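Local coordinates for putative exported protein (Bacteroides fragilis, PDB 3FZX), which is of unknown function but binds calcium ions and has an antiparallel beta-barrel fold probably related to the LolA/LolB lipoprotein-transport proteins, consistent with lipid binding, at residues E154-P159 and Y186-P191. Numbering follows the deposited sequence.
Sequences ETVNTP and YEWYAP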
loop_
_atom_site.group_PDB
_atom_site.type_symbol
_atom_site.label_atom_id
_atom_site.label_comp_id
_atom_site.label_asym_id
_atom_site.label_seq_id
_atom_site.Cartn_x
_atom_site.Cartn_y
_atom_site.Cartn_z
ATOM N N GLU A 154 12.897 13.543 -21.600
ATOM C CA GLU A 154 14.131 14.249 -21.901
ATOM C C GLU A 154 15.269 13.621 -21.114
ATOM O O GLU A 154 15.025 12.924 -20.127
ATOM C CB GLU A 154 14.000 15.737 -21.543
ATOM C CG GLU A 154 13.763 15.989 -20.041
ATOM C CD GLU A 154 13.510 17.449 -19.668
ATOM O OE1 GLU A 154 13.549 18.342 -20.531
ATOM O OE2 GLU A 154 13.267 17.703 -18.473
ATOM N N THR A 155 16.503 13.878 -21.564
ATOM C CA THR A 155 17.704 13.450 -20.846
ATOM C C THR A 155 17.961 14.375 -19.655
ATOM O O THR A 155 17.759 15.591 -19.750
ATOM C CB THR A 155 18.931 13.403 -21.771
ATOM O OG1 THR A 155 18.731 12.339 -22.699
ATOM C CG2 THR A 155 20.226 13.125 -21.011
ATOM N N VAL A 156 18.332 13.769 -18.526
ATOM C CA VAL A 156 18.661 14.481 -17.300
ATOM C C VAL A 156 20.080 14.069 -16.930
ATOM O O VAL A 156 20.388 12.885 -16.899
ATOM C CB VAL A 156 17.716 14.106 -16.128
ATOM C CG1 VAL A 156 18.116 14.873 -14.879
ATOM C CG2 VAL A 156 16.224 14.396 -16.487
ATOM N N ASN A 157 20.937 15.039 -16.652
ATOM C CA ASN A 157 22.339 14.765 -16.319
ATOM C C ASN A 157 22.487 14.781 -14.828
ATOM O O ASN A 157 22.089 15.735 -14.197
ATOM C CB ASN A 157 23.243 15.849 -16.884
ATOM C CG ASN A 157 23.396 15.771 -18.370
ATOM O OD1 ASN A 157 23.355 14.709 -18.975
ATOM N ND2 ASN A 157 23.605 16.916 -18.971
ATOM N N THR A 158 23.070 13.739 -14.262
ATOM C CA THR A 158 23.222 13.643 -12.829
ATOM C C THR A 158 24.644 13.159 -12.499
ATOM O O THR A 158 25.399 12.741 -13.410
ATOM C CB THR A 158 22.212 12.640 -12.211
ATOM O OG1 THR A 158 22.698 11.309 -12.397
ATOM C CG2 THR A 158 20.825 12.781 -12.819
ATOM N N PRO A 159 25.017 13.201 -11.198
ATOM C CA PRO A 159 26.331 12.645 -10.817
ATOM C C PRO A 159 26.507 11.152 -11.135
ATOM O O PRO A 159 27.640 10.712 -11.359
ATOM C CB PRO A 159 26.410 12.935 -9.315
ATOM C CG PRO A 159 25.622 14.227 -9.167
ATOM C CD PRO A 159 24.463 14.070 -10.140
ATOM N N TYR A 186 8.084 18.704 -9.505
ATOM C CA TYR A 186 8.373 17.957 -10.707
ATOM C C TYR A 186 9.184 16.737 -10.317
ATOM O O TYR A 186 9.975 16.776 -9.371
ATOM C CB TYR A 186 9.213 18.777 -11.673
ATOM C CG TYR A 186 8.562 20.038 -12.208
ATOM C CD1 TYR A 186 7.607 19.992 -13.222
ATOM C CD2 TYR A 186 8.965 21.289 -11.756
ATOM C CE1 TYR A 186 7.012 21.184 -13.724
ATOM C CE2 TYR A 186 8.397 22.469 -12.251
ATOM C CZ TYR A 186 7.434 22.406 -13.227
ATOM O OH TYR A 186 6.902 23.572 -13.668
ATOM N N GLU A 187 8.998 15.648 -11.041
ATOM C CA GLU A 187 9.908 14.523 -10.916
ATOM C C GLU A 187 10.196 13.887 -12.270
ATOM O O GLU A 187 9.419 14.006 -13.243
ATOM C CB GLU A 187 9.485 13.508 -9.843
ATOM C CG GLU A 187 8.205 12.784 -10.060
ATOM C CD GLU A 187 7.830 11.884 -8.850
ATOM O OE1 GLU A 187 8.097 12.258 -7.682
ATOM O OE2 GLU A 187 7.243 10.804 -9.061
ATOM N N TRP A 188 11.370 13.282 -12.323
ATOM C CA TRP A 188 11.885 12.689 -13.506
ATOM C C TRP A 188 12.184 11.248 -13.131
ATOM O O TRP A 188 12.860 11.015 -12.114
ATOM C CB TRP A 188 13.166 13.375 -13.923
ATOM C CG TRP A 188 13.036 14.737 -14.543
ATOM C CD1 TRP A 188 13.047 15.023 -15.873
ATOM C CD2 TRP A 188 12.988 15.997 -13.865
ATOM N NE1 TRP A 188 12.987 16.375 -16.071
ATOM C CE2 TRP A 188 12.967 17.002 -14.856
ATOM C CE3 TRP A 188 12.955 16.376 -12.516
ATOM C CZ2 TRP A 188 12.885 18.368 -14.549
ATOM C CZ3 TRP A 188 12.891 17.733 -12.205
ATOM C CH2 TRP A 188 12.858 18.719 -13.222
ATOM N N TYR A 189 11.674 10.295 -13.922
ATOM C CA TYR A 189 11.931 8.885 -13.636
ATOM C C TYR A 189 12.327 8.089 -14.866
ATOM O O TYR A 189 11.985 8.444 -15.994
ATOM C CB TYR A 189 10.756 8.235 -12.920
ATOM C CG TYR A 189 9.451 8.176 -13.685
ATOM C CD1 TYR A 189 8.516 9.220 -13.598
ATOM C CD2 TYR A 189 9.117 7.057 -14.451
ATOM C CE1 TYR A 189 7.302 9.157 -14.286
ATOM C CE2 TYR A 189 7.892 6.981 -15.141
ATOM C CZ TYR A 189 6.995 8.025 -15.047
ATOM O OH TYR A 189 5.784 7.934 -15.671
ATOM N N ALA A 190 13.063 7.011 -14.601
ATOM C CA ALA A 190 13.707 6.212 -15.625
ATOM C C ALA A 190 13.629 4.729 -15.297
ATOM O O ALA A 190 13.593 4.342 -14.112
ATOM C CB ALA A 190 15.198 6.618 -15.772
ATOM N N PRO A 191 13.622 3.883 -16.345
ATOM C CA PRO A 191 13.648 2.430 -16.200
ATOM C C PRO A 191 14.840 1.967 -15.393
ATOM O O PRO A 191 15.940 2.484 -15.583
ATOM C CB PRO A 191 13.806 1.932 -17.637
ATOM C CG PRO A 191 13.324 3.059 -18.521
ATOM C CD PRO A 191 13.420 4.318 -17.748
#
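W188 on strand 180-190 meets E154 and V156 on strand 136-158 within an antiparallel beta-barrel whose family belongs to the LolA/LolB clan. Strand 161-175 runs between these two in sheet order, so the contact is made by side chains reaching over it; the nearest CA atoms, those of V156 and W188, are 8.0 Å apart. The W188 side chain begins at CB, whose nearest neighbour across the contact is V156 CG2, at 4.1 Å. The same methyl draws closer to CG and then lies 3.3 Å from CD1, approaching the indole obliquely. Branched valine suits this place: chi1 of 180° sets CG2 anti to the carbonyl carbon, and from there it meets the indole. Next comes NE1, which donates a nearly straight hydrogen bond (168°) to E154 OE2. Glutamate is long enough to span the gap, its chain being extended beyond CG, and it gives the indole N-H of buried W188 an acceptor. Past NE1, W188 CE2 and CZ2 lie 3.7 and 4.0 Å from E154 OE2. W188 also touches K167 of the intervening strand, and R197 and E199 of strand 194-202. The carboxylate lies 11° from coplanar with the indole, and OE2 accepts through its anti lone pair, 2.8 Å from NE1.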